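Local atomic coordinates of xylose isomerase-like TIM barrel domain-containing protein (Thermus thermophilus, PDB entry 3AYV), a protein that binds zinc ions in a TIM barrel and may act as an AP endonuclease-like phosphodiesterase on DNA, though its function is not firmly established. Residues Y29-P32 and A33-E36; R71-T74 and L75-L79; L78-G81 and L82-A85; V123-A126 and R127-G130. All coordinates share one frame; numbering follows the deposited sequence.

Overall arrangement
All four contacts are local. Contact 1 is a turn in the beta-alpha loop between strand 25-29 and helix 38-47, near the zinc-binding end of the TIM barrel. Contacts 2 to 4 lie on helices around the barrel. Contacts 2 and 3 share Leu78 and Leu79 of helix 68-87; contact 4 ends helix 120-129. Contact 3 is the most buried; the others are partly buried, with exposed arginines in contacts 2 and 4. Pro32 and Leu35 touch Arg77, Leu35 O meets Arg84, and Asp83 pairs with Arg125. Leucines dominate contact 1. Aliphatic groups meet guanidinium faces in contacts 2 and 4. Contact 3 joins buried helix packing to a Phe80-Asp83 edge contact and charged side chains.

Contact 1. Residues Y29-P32 and A33-E36; sequences YLDP and ALLE
Ala33 lies in a short 3-10 turn that brings Leu34 and Leu35 back to Asp31 and Pro32. The chain bends here, so that the next two amides can reach back to the residues before them. At Leu34 the backbone N donates to Asp31 O at 2.9 Å. The side chain of Leu34 runs beside that of Asp31, both pointing the same way. Leu34 CG and CD1 rest against Asp31 CB, with CG at 3.9 Å from it. The Asp31 carboxylate has its own partner, since OD2 is hydrogen-bonded to Ser10 OG. Leu35 comes next. Its N makes a weak bond to Pro32 O at 3.3 Å. Its first torsion (chi1 -79°) sets CG beside the backbone N and against the turn, 3.8 Å from both Pro32 O and Asp31 O. From there the two methyls part company. Leu35 CD1 packs on Pro32 CA at 3.9 Å, while Leu35 CD2 meets Leu30 CB at 4.0 Å. Leu35 also touches Arg77 and Phe80 of helix 68-87. An alanine at this position would lose both methyls and would probably leave a gap between Leu30, Pro32 and that helix. Leu30 itself is the centre of an inverse gamma turn. The whole is a beta-alpha loop of a TIM barrel, leaving strand 25-29 for helix 38-47, with Leu30 about 6 Å from the zinc ligand His55, side chain to side chain.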
ATOM      1  N   TYR A  29      -4.481  -2.734  -7.844  1.00 14.35           N
ATOM      2  CA  TYR A  29      -4.090  -3.981  -7.210  1.00 14.71           C
ATOM      3  C   TYR A  29      -4.025  -5.084  -8.244  1.00 14.69           C
ATOM      4  O   TYR A  29      -4.961  -5.300  -9.024  1.00 15.64           O
ATOM      5  CB  TYR A  29      -5.062  -4.314  -6.079  1.00 13.52           C
ATOM      6  CG  TYR A  29      -5.053  -5.780  -5.692  1.00 16.06           C
ATOM      7  CD1 TYR A  29      -4.029  -6.310  -4.901  1.00 18.19           C
ATOM      8  CD2 TYR A  29      -6.103  -6.618  -6.063  1.00 18.64           C
ATOM      9  CE1 TYR A  29      -4.030  -7.661  -4.519  1.00 18.43           C
ATOM     10  CE2 TYR A  29      -6.122  -7.969  -5.690  1.00 17.22           C
ATOM     11  CZ  TYR A  29      -5.093  -8.482  -4.912  1.00 17.94           C
ATOM     12  OH  TYR A  29      -5.148  -9.821  -4.535  1.00 14.66           O
ATOM     13  N   LEU A  30      -2.900  -5.791  -8.256  1.00 14.99           N
ATOM     14  CA  LEU A  30      -2.640  -6.774  -9.294  1.00 14.90           C
ATOM     15  C   LEU A  30      -3.191  -8.146  -8.872  1.00 16.15           C
ATOM     16  O   LEU A  30      -2.452  -8.966  -8.307  1.00 15.77           O
ATOM     17  CB  LEU A  30      -1.137  -6.818  -9.632  1.00 15.20           C
ATOM     18  CG  LEU A  30      -0.501  -5.463  -9.990  1.00 16.35           C
ATOM     19  CD1 LEU A  30       0.994  -5.628 -10.336  1.00 16.28           C
ATOM     20  CD2 LEU A  30      -1.216  -4.835 -11.180  1.00 15.79           C
ATOM     21  N   ASP A  31      -4.484  -8.370  -9.152  1.00 16.30           N
ATOM     22  CA  ASP A  31      -5.141  -9.678  -8.925  1.00 17.94           C
ATOM     23  C   ASP A  31      -4.216 -10.806  -9.397  1.00 17.29           C
ATOM     24  O   ASP A  31      -3.828 -10.875 -10.587  1.00 17.70           O
ATOM     25  CB  ASP A  31      -6.493  -9.805  -9.681  1.00 18.39           C
ATOM     26  CG  ASP A  31      -7.490  -8.717  -9.334  1.00 21.07           C
ATOM     27  OD1 ASP A  31      -7.261  -7.536  -9.689  1.00 19.53           O
ATOM     28  OD2 ASP A  31      -8.538  -9.049  -8.729  1.00 21.13           O
ATOM     29  N   PRO A  32      -3.812 -11.690  -8.466  1.00 17.90           N
ATOM     30  CA  PRO A  32      -2.922 -12.799  -8.846  1.00 17.72           C
ATOM     31  C   PRO A  32      -3.478 -13.647 -10.009  1.00 18.00           C
ATOM     32  O   PRO A  32      -2.711 -14.077 -10.862  1.00 18.27           O
ATOM     33  CB  PRO A  32      -2.865 -13.654  -7.564  1.00 18.51           C
ATOM     34  CG  PRO A  32      -3.161 -12.694  -6.454  1.00 18.65           C
ATOM     35  CD  PRO A  32      -4.063 -11.634  -7.014  1.00 18.17           C
ATOM     36  N   ALA A  33      -4.785 -13.891 -10.018  1.00 18.38           N
ATOM     37  CA  ALA A  33      -5.426 -14.668 -11.085  1.00 19.57           C
ATOM     38  C   ALA A  33      -5.274 -14.015 -12.468  1.00 20.37           C
ATOM     39  O   ALA A  33      -5.402 -14.703 -13.486  1.00 21.05           O
ATOM     40  CB  ALA A  33      -6.903 -14.881 -10.786  1.00 20.00           C
ATOM     41  N   LEU A  34      -5.011 -12.706 -12.488  1.00 20.27           N
ATOM     42  CA  LEU A  34      -4.957 -11.928 -13.726  1.00 21.11           C
ATOM     43  C   LEU A  34      -3.560 -11.539 -14.173  1.00 21.56           C
ATOM     44  O   LEU A  34      -3.422 -10.809 -15.157  1.00 21.71           O
ATOM     45  CB  LEU A  34      -5.820 -10.681 -13.624  1.00 20.67           C
ATOM     46  CG  LEU A  34      -7.298 -10.872 -13.320  1.00 20.87           C
ATOM     47  CD1 LEU A  34      -8.006  -9.515 -13.249  1.00 21.03           C
ATOM     48  CD2 LEU A  34      -7.999 -11.836 -14.321  1.00 24.76           C
ATOM     49  N   LEU A  35      -2.531 -12.042 -13.490  1.00 21.05           N
ATOM     50  CA  LEU A  35      -1.160 -11.601 -13.750  1.00 21.92           C
ATOM     51  C   LEU A  35      -0.668 -11.924 -15.157  1.00 23.53           C
ATOM     52  O   LEU A  35       0.119 -11.172 -15.714  1.00 23.37           O
ATOM     53  CB  LEU A  35      -0.171 -12.125 -12.700  1.00 21.68           C
ATOM     54  CG  LEU A  35      -0.166 -11.352 -11.370  1.00 20.25           C
ATOM     55  CD1 LEU A  35       0.615 -12.138 -10.292  1.00 18.53           C
ATOM     56  CD2 LEU A  35       0.418  -9.927 -11.540  1.00 19.51           C
ATOM     57  N   GLU A  36      -1.149 -13.030 -15.718  1.00 25.29           N
ATOM     58  CA  GLU A  36      -0.716 -13.477 -17.046  1.00 27.81           C
ATOM     59  C   GLU A  36      -1.568 -12.902 -18.197  1.00 28.08           C
ATOM     60  O   GLU A  36      -1.349 -13.234 -19.357  1.00 28.99           O
ATOM     61  CB  GLU A  36      -0.723 -15.014 -17.101  1.00 28.14           C
ATOM     62  CG  GLU A  36      -0.004 -15.699 -15.924  1.00 31.85           C
ATOM     63  CD  GLU A  36       1.353 -16.293 -16.262  1.00 37.61           C
ATOM     64  OE1 GLU A  36       1.517 -17.510 -16.016  1.00 40.77           O
ATOM     65  OE2 GLU A  36       2.263 -15.568 -16.746  1.00 39.72           O
TER

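Contact 2. Residues R71-T74 and L75-L79; sequences RGLT and LRRLL
Leu73 meets both Arg76 and Arg77 along one face of helix 68-87. This is the helix of a beta-alpha-beta unit of the TIM barrel, between strands 52-55 and 92-96. The backbone bonds are regular i to i+4 links. Leu75 N, Arg76 N, Arg77 N and Leu78 N donate to Arg71 O, Gly72 O, Leu73 O and Thr74 O; the link from Arg77 N to Leu73 O is 2.8 Å long. Two side chains make polar bonds outside the segments. Thr74 OG1 bonds back to Val70 O in the same helix and to Asp62 N in the preceding loop, and Arg71 NH1 bonds to Ser65 O. In packing with the rest of the fold, Leu75 lies on Leu121 and Val122 of helix 120-129, and the Arg77 chain touches Pro32 and Leu61. The remaining contacts involve flat guanidinium groups. The Arg76 chain bends at chi3 (-55°) and folds back along the helix. One face of its guanidinium then covers Gly72 O and Leu73 CA, with Arg76 NH2 at 3.7 Å from Leu73 CA. The Leu73 and Arg76 side chains cross at about a right angle. Arg77 bends earlier, at chi2. Leu73 CD1 sits over the centre of its guanidinium, 4.0 Å from Arg77 CZ.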
ATOM      1  N   ARG A  71       7.030 -19.498   0.285  1.00 10.88           N
ATOM      2  CA  ARG A  71       8.147 -18.543   0.104  1.00 10.81           C
ATOM      3  C   ARG A  71       8.461 -18.367  -1.378  1.00 12.21           C
ATOM      4  O   ARG A  71       8.657 -17.249  -1.826  1.00 12.25           O
ATOM      5  CB  ARG A  71       9.398 -19.024   0.823  1.00 11.16           C
ATOM      6  CG  ARG A  71       9.252 -19.083   2.361  1.00 12.05           C
ATOM      7  CD  ARG A  71      10.624 -19.065   3.084  1.00 15.47           C
ATOM      8  NE  ARG A  71      11.489 -20.204   2.751  1.00 13.81           N
ATOM      9  CZ  ARG A  71      11.476 -21.378   3.401  1.00 18.55           C
ATOM     10  NH1 ARG A  71      10.622 -21.611   4.405  1.00 15.98           N
ATOM     11  NH2 ARG A  71      12.314 -22.342   3.037  1.00 16.53           N
ATOM     12  N   GLY A  72       8.540 -19.487  -2.100  1.00 11.31           N
ATOM     13  CA  GLY A  72       8.809 -19.498  -3.545  1.00 12.96           C
ATOM     14  C   GLY A  72       7.747 -18.739  -4.338  1.00 12.71           C
ATOM     15  O   GLY A  72       8.054 -17.889  -5.194  1.00 12.10           O
ATOM     16  N   LEU A  73       6.485 -19.056  -4.058  1.00 12.10           N
ATOM     17  CA  LEU A  73       5.350 -18.390  -4.695  1.00 12.11           C
ATOM     18  C   LEU A  73       5.348 -16.870  -4.430  1.00 11.53           C
ATOM     19  O   LEU A  73       5.104 -16.051  -5.354  1.00 10.56           O
ATOM     20  CB  LEU A  73       4.030 -19.014  -4.208  1.00 11.02           C
ATOM     21  CG  LEU A  73       2.776 -18.342  -4.787  1.00 13.16           C
ATOM     22  CD1 LEU A  73       2.575 -18.568  -6.330  1.00 14.11           C
ATOM     23  CD2 LEU A  73       1.524 -18.773  -4.009  1.00 13.96           C
ATOM     24  N   THR A  74       5.617 -16.507  -3.169  1.00 10.16           N
ATOM     25  CA  THR A  74       5.643 -15.101  -2.750  1.00 10.14           C
ATOM     26  C   THR A  74       6.692 -14.324  -3.557  1.00 10.97           C
ATOM     27  O   THR A  74       6.403 -13.246  -4.089  1.00 10.44           O
ATOM     28  CB  THR A  74       5.943 -14.950  -1.232  1.00  9.82           C
ATOM     29  OG1 THR A  74       4.923 -15.646  -0.495  1.00  9.56           O
ATOM     30  CG2 THR A  74       5.881 -13.481  -0.809  1.00 10.26           C
ATOM     31  N   LEU A  75       7.891 -14.888  -3.635  1.00 10.74           N
ATOM     32  CA  LEU A  75       8.941 -14.255  -4.430  1.00 12.03           C
ATOM     33  C   LEU A  75       8.513 -14.085  -5.890  1.00 11.98           C
ATOM     34  O   LEU A  75       8.654 -12.972  -6.437  1.00 12.21           O
ATOM     35  CB  LEU A  75      10.269 -15.007  -4.305  1.00 12.54           C
ATOM     36  CG  LEU A  75      11.480 -14.344  -4.982  1.00 14.30           C
ATOM     37  CD1 LEU A  75      11.712 -12.932  -4.406  1.00 12.12           C
ATOM     38  CD2 LEU A  75      12.715 -15.247  -4.787  1.00 16.15           C
ATOM     39  N   ARG A  76       7.969 -15.147  -6.500  1.00 12.22           N
ATOM     40  CA  ARG A  76       7.483 -15.074  -7.899  1.00 13.53           C
ATOM     41  C   ARG A  76       6.393 -14.011  -8.083  1.00 13.35           C
ATOM     42  O   ARG A  76       6.421 -13.234  -9.066  1.00 12.84           O
ATOM     43  CB  ARG A  76       7.015 -16.447  -8.420  1.00 13.38           C
ATOM     44  CG  ARG A  76       8.126 -17.475  -8.615  1.00 17.78           C
ATOM     45  CD  ARG A  76       7.643 -18.786  -9.323  1.00 23.33           C
ATOM     46  NE  ARG A  76       6.506 -19.491  -8.700  1.00 24.79           N
ATOM     47  CZ  ARG A  76       6.621 -20.437  -7.756  1.00 23.43           C
ATOM     48  NH1 ARG A  76       7.806 -20.777  -7.266  1.00 24.55           N
ATOM     49  NH2 ARG A  76       5.539 -21.021  -7.269  1.00 25.02           N
ATOM     50  N   ARG A  77       5.452 -13.950  -7.135  1.00 12.41           N
ATOM     51  CA  ARG A  77       4.367 -12.961  -7.162  1.00 12.91           C
ATOM     52  C   ARG A  77       4.874 -11.503  -7.095  1.00 13.65           C
ATOM     53  O   ARG A  77       4.377 -10.616  -7.849  1.00 13.58           O
ATOM     54  CB  ARG A  77       3.377 -13.215  -6.012  1.00 13.26           C
ATOM     55  CG  ARG A  77       2.499 -14.461  -6.203  1.00 13.52           C
ATOM     56  CD  ARG A  77       1.397 -14.194  -7.186  1.00 17.38           C
ATOM     57  NE  ARG A  77       0.437 -15.297  -7.330  1.00 16.49           N
ATOM     58  CZ  ARG A  77       0.282 -16.032  -8.423  1.00 18.44           C
ATOM     59  NH1 ARG A  77       1.049 -15.827  -9.498  1.00 19.95           N
ATOM     60  NH2 ARG A  77      -0.656 -16.967  -8.452  1.00 16.82           N
ATOM     61  N   LEU A  78       5.818 -11.234  -6.184  1.00 12.46           N
ATOM     62  CA  LEU A  78       6.360  -9.889  -6.056  1.00 12.45           C
ATOM     63  C   LEU A  78       7.161  -9.473  -7.314  1.00 13.06           C
ATOM     64  O   LEU A  78       6.975  -8.371  -7.830  1.00 12.82           O
ATOM     65  CB  LEU A  78       7.242  -9.757  -4.806  1.00 12.63           C
ATOM     66  CG  LEU A  78       6.474  -9.961  -3.488  1.00 11.80           C
ATOM     67  CD1 LEU A  78       7.453  -9.825  -2.341  1.00 11.10           C
ATOM     68  CD2 LEU A  78       5.340  -8.911  -3.346  1.00 13.70           C
ATOM     69  N   LEU A  79       8.010 -10.365  -7.792  1.00 13.19           N
ATOM     70  CA  LEU A  79       8.852 -10.092  -8.979  1.00 13.81           C
ATOM     71  C   LEU A  79       8.020  -9.903 -10.262  1.00 14.90           C
ATOM     72  O   LEU A  79       8.244  -8.942 -11.026  1.00 14.57           O
ATOM     73  CB  LEU A  79       9.905 -11.183  -9.143  1.00 13.59           C
ATOM     74  CG  LEU A  79      10.984 -11.259  -8.044  1.00 12.30           C
ATOM     75  CD1 LEU A  79      11.854 -12.496  -8.290  1.00 12.27           C
ATOM     76  CD2 LEU A  79      11.844  -9.994  -7.996  1.00 15.35           C
TER

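Contact 3. Residues L78-G81 and L82-A85; sequences LLFG and LDRA
Phe80 reaches forward to Asp83 and Arg84, three and four residues on, about one turn of helix 68-87. Four i to i+4 backbone bonds run through the whole segment. On the buried side these are Leu82 N to Leu78 O and Ala85 N to Gly81 O, the latter 2.9 Å long. Packing there is close: Leu82 CG comes to 3.4 Å from Leu78 O, and Ala85 CB to 3.5 Å from Gly81 O. Leu82 continues onto Val122 and Leu129 of helix 120-129. The other side is partly exposed at Phe80 and Asp83. Asp83 CB still comes to 3.2 Å from Phe80 O, but the side-chain ends meet more loosely. Phe80 chi1 (-161°) sends the ring forward beside the buried Arg84 chain, pointing the same way, with Phe80 CZ 4.0 Å from Arg84 NE. Asp83 OD2 lies at the ring edge, near its plane, 3.7 Å from Phe80 CD1. The carboxylate is turned 87° to the ring. A water bridges Leu79 O and Asp83 OD1 by two weak bonds. Stronger partners lie outside the segments: Arg125 for Asp83, and Glu87, Asp38 and Leu35 O for Arg84. The acidic oxygen at the slightly positive ring rim is likely to be mildly favourable, while those outside partners would balance most of the charge.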
ATOM      1  N   LEU A  78       5.818 -11.234  -6.184  1.00 12.46           N
ATOM      2  CA  LEU A  78       6.360  -9.889  -6.056  1.00 12.45           C
ATOM      3  C   LEU A  78       7.161  -9.473  -7.314  1.00 13.06           C
ATOM      4  O   LEU A  78       6.975  -8.371  -7.830  1.00 12.82           O
ATOM      5  CB  LEU A  78       7.242  -9.757  -4.806  1.00 12.63           C
ATOM      6  CG  LEU A  78       6.474  -9.961  -3.488  1.00 11.80           C
ATOM      7  CD1 LEU A  78       7.453  -9.825  -2.341  1.00 11.10           C
ATOM      8  CD2 LEU A  78       5.340  -8.911  -3.346  1.00 13.70           C
ATOM      9  N   LEU A  79       8.010 -10.365  -7.792  1.00 13.19           N
ATOM     10  CA  LEU A  79       8.852 -10.092  -8.979  1.00 13.81           C
ATOM     11  C   LEU A  79       8.020  -9.903 -10.262  1.00 14.90           C
ATOM     12  O   LEU A  79       8.244  -8.942 -11.026  1.00 14.57           O
ATOM     13  CB  LEU A  79       9.905 -11.183  -9.143  1.00 13.59           C
ATOM     14  CG  LEU A  79      10.984 -11.259  -8.044  1.00 12.30           C
ATOM     15  CD1 LEU A  79      11.854 -12.496  -8.290  1.00 12.27           C
ATOM     16  CD2 LEU A  79      11.844  -9.994  -7.996  1.00 15.35           C
ATOM     17  N   PHE A  80       7.035 -10.765 -10.469  1.00 15.10           N
ATOM     18  CA  PHE A  80       6.176 -10.645 -11.646  1.00 17.01           C
ATOM     19  C   PHE A  80       5.304  -9.400 -11.564  1.00 15.97           C
ATOM     20  O   PHE A  80       5.175  -8.648 -12.551  1.00 16.53           O
ATOM     21  CB  PHE A  80       5.344 -11.907 -11.882  1.00 18.46           C
ATOM     22  CG  PHE A  80       4.819 -12.012 -13.299  1.00 23.41           C
ATOM     23  CD1 PHE A  80       5.652 -11.705 -14.380  1.00 28.97           C
ATOM     24  CD2 PHE A  80       3.509 -12.369 -13.544  1.00 27.82           C
ATOM     25  CE1 PHE A  80       5.177 -11.779 -15.694  1.00 31.39           C
ATOM     26  CE2 PHE A  80       3.023 -12.459 -14.863  1.00 28.42           C
ATOM     27  CZ  PHE A  80       3.847 -12.163 -15.923  1.00 29.49           C
ATOM     28  N   GLY A  81       4.761  -9.140 -10.370  1.00 14.09           N
ATOM     29  CA  GLY A  81       3.993  -7.930 -10.114  1.00 13.79           C
ATOM     30  C   GLY A  81       4.829  -6.688 -10.440  1.00 13.71           C
ATOM     31  O   GLY A  81       4.300  -5.714 -11.003  1.00 13.65           O
ATOM     32  N   LEU A  82       6.119  -6.723 -10.093  1.00 13.09           N
ATOM     33  CA  LEU A  82       6.999  -5.576 -10.403  1.00 14.02           C
ATOM     34  C   LEU A  82       7.166  -5.427 -11.927  1.00 15.05           C
ATOM     35  O   LEU A  82       7.136  -4.310 -12.443  1.00 15.34           O
ATOM     36  CB  LEU A  82       8.368  -5.675  -9.709  1.00 13.75           C
ATOM     37  CG  LEU A  82       8.433  -5.271  -8.226  1.00 13.29           C
ATOM     38  CD1 LEU A  82       9.786  -5.647  -7.656  1.00 13.51           C
ATOM     39  CD2 LEU A  82       8.120  -3.765  -7.980  1.00 12.97           C
ATOM     40  N   ASP A  83       7.334  -6.539 -12.633  1.00 16.35           N
ATOM     41  CA  ASP A  83       7.345  -6.503 -14.125  1.00 18.40           C
ATOM     42  C   ASP A  83       6.115  -5.794 -14.694  1.00 18.16           C
ATOM     43  O   ASP A  83       6.223  -4.901 -15.558  1.00 17.97           O
ATOM     44  CB  ASP A  83       7.440  -7.906 -14.712  1.00 19.39           C
ATOM     45  CG  ASP A  83       8.795  -8.543 -14.508  1.00 24.77           C
ATOM     46  OD1 ASP A  83       9.798  -7.816 -14.310  1.00 30.76           O
ATOM     47  OD2 ASP A  83       8.860  -9.793 -14.541  1.00 28.77           O
ATOM     48  N   ARG A  84       4.941  -6.192 -14.223  1.00 16.84           N
ATOM     49  CA  ARG A  84       3.691  -5.562 -14.637  1.00 17.15           C
ATOM     50  C   ARG A  84       3.577  -4.086 -14.260  1.00 16.69           C
ATOM     51  O   ARG A  84       3.045  -3.277 -15.037  1.00 16.74           O
ATOM     52  CB  ARG A  84       2.492  -6.356 -14.086  1.00 17.20           C
ATOM     53  CG  ARG A  84       2.332  -7.741 -14.700  1.00 18.75           C
ATOM     54  CD  ARG A  84       2.150  -7.712 -16.235  1.00 19.89           C
ATOM     55  NE  ARG A  84       1.601  -8.976 -16.736  1.00 20.59           N
ATOM     56  CZ  ARG A  84       1.444  -9.263 -18.023  1.00 24.81           C
ATOM     57  NH1 ARG A  84       1.839  -8.385 -18.961  1.00 23.00           N
ATOM     58  NH2 ARG A  84       0.906 -10.429 -18.377  1.00 22.81           N
ATOM     59  N   ALA A  85       4.047  -3.733 -13.062  1.00 15.81           N
ATOM     60  CA  ALA A  85       4.077  -2.352 -12.602  1.00 16.40           C
ATOM     61  C   ALA A  85       4.861  -1.491 -13.590  1.00 17.23           C
ATOM     62  O   ALA A  85       4.408  -0.407 -13.984  1.00 18.07           O
ATOM     63  CB  ALA A  85       4.715  -2.276 -11.195  1.00 15.83           C
TER
HETATM   64  O   HOH W   1      10.997  -9.686 -12.329  1.00 28.62           O

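Contact 4. Residues V123-A126 and R127-G130; sequences VRRA and RTLG
Arg125 CG lies anti to the backbone N (chi1 -174°), and the chain bends at chi2 (56°). Together these swing the guanidinium forward over Leu129, one turn on. Leu129 CD2 covers one face, 3.6 Å from Arg125 NH1. Thr128 CG2 meets the same group at its edge, in plane, at 3.7 Å from Arg125 NH1. Its NH2 is held by Asp83 of helix 68-87. Cutting Arg125 back to alanine would probably leave Asp83 without its charged mate and take away the flat group that lies against the Leu129 methyls. Arg127 turns the other way. Its NH1 lies 3.8 Å from Val123 CG1, its NH2 lies near Arg124 CG, and NH1 forms a salt bridge with Glu156. Thr128 grips Arg124 O twice, through Thr128 N at 3.0 Å and through Thr128 OG1 at 3.2 Å. The two donors come from opposite faces of the carbonyl plane. Helix 120-129 then ends in a Schellman motif, where Gly130 takes a positive phi (77°). The contact mixes apolar packing with charge: aliphatic groups lie on a face and at the edge of the Arg125 guanidinium, while salt bridges to Asp83 and Glu156 would balance two of the three arginine charges.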
ATOM      1  N   VAL A 123      13.978  -5.695  -3.990  1.00 12.46           N
ATOM      2  CA  VAL A 123      14.507  -4.325  -4.032  1.00 13.07           C
ATOM      3  C   VAL A 123      15.381  -4.131  -5.295  1.00 13.46           C
ATOM      4  O   VAL A 123      15.303  -3.085  -5.964  1.00 12.04           O
ATOM      5  CB  VAL A 123      15.302  -3.994  -2.753  1.00 13.56           C
ATOM      6  CG1 VAL A 123      16.005  -2.625  -2.847  1.00 14.66           C
ATOM      7  CG2 VAL A 123      14.322  -3.959  -1.560  1.00 13.48           C
ATOM      8  N   ARG A 124      16.191  -5.141  -5.603  1.00 13.03           N
ATOM      9  CA  ARG A 124      17.069  -5.060  -6.775  1.00 14.39           C
ATOM     10  C   ARG A 124      16.255  -4.975  -8.065  1.00 13.74           C
ATOM     11  O   ARG A 124      16.583  -4.162  -8.959  1.00 13.70           O
ATOM     12  CB  ARG A 124      18.072  -6.220  -6.807  1.00 15.30           C
ATOM     13  CG  ARG A 124      19.121  -6.164  -5.675  1.00 18.13           C
ATOM     14  CD  ARG A 124      19.908  -7.491  -5.606  1.00 25.09           C
ATOM     15  NE  ARG A 124      20.533  -7.812  -6.893  1.00 32.22           N
ATOM     16  CZ  ARG A 124      21.356  -8.840  -7.105  1.00 36.83           C
ATOM     17  NH1 ARG A 124      21.658  -9.681  -6.119  1.00 38.03           N
ATOM     18  NH2 ARG A 124      21.882  -9.032  -8.313  1.00 38.07           N
ATOM     19  N   ARG A 125      15.179  -5.763  -8.158  1.00 12.52           N
ATOM     20  CA  ARG A 125      14.318  -5.752  -9.354  1.00 12.68           C
ATOM     21  C   ARG A 125      13.623  -4.397  -9.515  1.00 12.84           C
ATOM     22  O   ARG A 125      13.544  -3.860 -10.628  1.00 13.81           O
ATOM     23  CB  ARG A 125      13.275  -6.910  -9.330  1.00 11.79           C
ATOM     24  CG  ARG A 125      12.437  -7.063 -10.614  1.00 16.01           C
ATOM     25  CD  ARG A 125      13.335  -7.251 -11.867  1.00 19.87           C
ATOM     26  NE  ARG A 125      12.559  -7.544 -13.089  1.00 25.45           N
ATOM     27  CZ  ARG A 125      12.865  -7.100 -14.312  1.00 28.69           C
ATOM     28  NH1 ARG A 125      13.925  -6.319 -14.504  1.00 29.89           N
ATOM     29  NH2 ARG A 125      12.096  -7.410 -15.352  1.00 27.44           N
ATOM     30  N   ALA A 126      13.093  -3.874  -8.412  1.00 12.28           N
ATOM     31  CA  ALA A 126      12.473  -2.544  -8.388  1.00 12.96           C
ATOM     32  C   ALA A 126      13.464  -1.462  -8.867  1.00 13.52           C
ATOM     33  O   ALA A 126      13.114  -0.594  -9.693  1.00 13.70           O
ATOM     34  CB  ALA A 126      11.957  -2.233  -6.965  1.00 13.43           C
ATOM     35  N   ARG A 127      14.701  -1.567  -8.401  1.00 13.51           N
ATOM     36  CA  ARG A 127      15.745  -0.602  -8.769  1.00 15.03           C
ATOM     37  C   ARG A 127      16.016  -0.673 -10.275  1.00 15.21           C
ATOM     38  O   ARG A 127      16.020   0.372 -10.962  1.00 15.30           O
ATOM     39  CB  ARG A 127      17.010  -0.849  -7.947  1.00 15.43           C
ATOM     40  CG  ARG A 127      18.141   0.115  -8.249  1.00 18.71           C
ATOM     41  CD  ARG A 127      19.150   0.261  -7.107  1.00 27.24           C
ATOM     42  NE  ARG A 127      19.528  -1.010  -6.515  1.00 35.28           N
ATOM     43  CZ  ARG A 127      19.355  -1.342  -5.234  1.00 36.99           C
ATOM     44  NH1 ARG A 127      18.814  -0.497  -4.355  1.00 39.27           N
ATOM     45  NH2 ARG A 127      19.727  -2.541  -4.837  1.00 38.51           N
ATOM     46  N   THR A 128      16.192  -1.886 -10.796  1.00 15.27           N
ATOM     47  CA  THR A 128      16.397  -2.091 -12.249  1.00 15.50           C
ATOM     48  C   THR A 128      15.280  -1.483 -13.094  1.00 16.58           C
ATOM     49  O   THR A 128      15.540  -0.787 -14.103  1.00 16.36           O
ATOM     50  CB  THR A 128      16.566  -3.598 -12.587  1.00 15.09           C
ATOM     51  OG1 THR A 128      17.753  -4.075 -11.957  1.00 15.21           O
ATOM     52  CG2 THR A 128      16.629  -3.830 -14.122  1.00 16.19           C
ATOM     53  N   LEU A 129      14.039  -1.704 -12.658  1.00 15.47           N
ATOM     54  CA  LEU A 129      12.853  -1.192 -13.339  1.00 16.08           C
ATOM     55  C   LEU A 129      12.522   0.293 -13.145  1.00 15.71           C
ATOM     56  O   LEU A 129      11.688   0.843 -13.870  1.00 16.09           O
ATOM     57  CB  LEU A 129      11.627  -2.080 -12.995  1.00 14.83           C
ATOM     58  CG  LEU A 129      11.706  -3.524 -13.510  1.00 15.51           C
ATOM     59  CD1 LEU A 129      10.622  -4.420 -12.808  1.00 16.16           C
ATOM     60  CD2 LEU A 129      11.555  -3.630 -15.040  1.00 18.83           C
ATOM     61  N   GLY A 130      13.134   0.942 -12.167  1.00 15.53           N
ATOM     62  CA  GLY A 130      12.861   2.331 -11.882  1.00 16.10           C
ATOM     63  C   GLY A 130      11.552   2.533 -11.129  1.00 16.39           C
ATOM     64  O   GLY A 130      10.950   3.597 -11.203  1.00 16.49           O
TER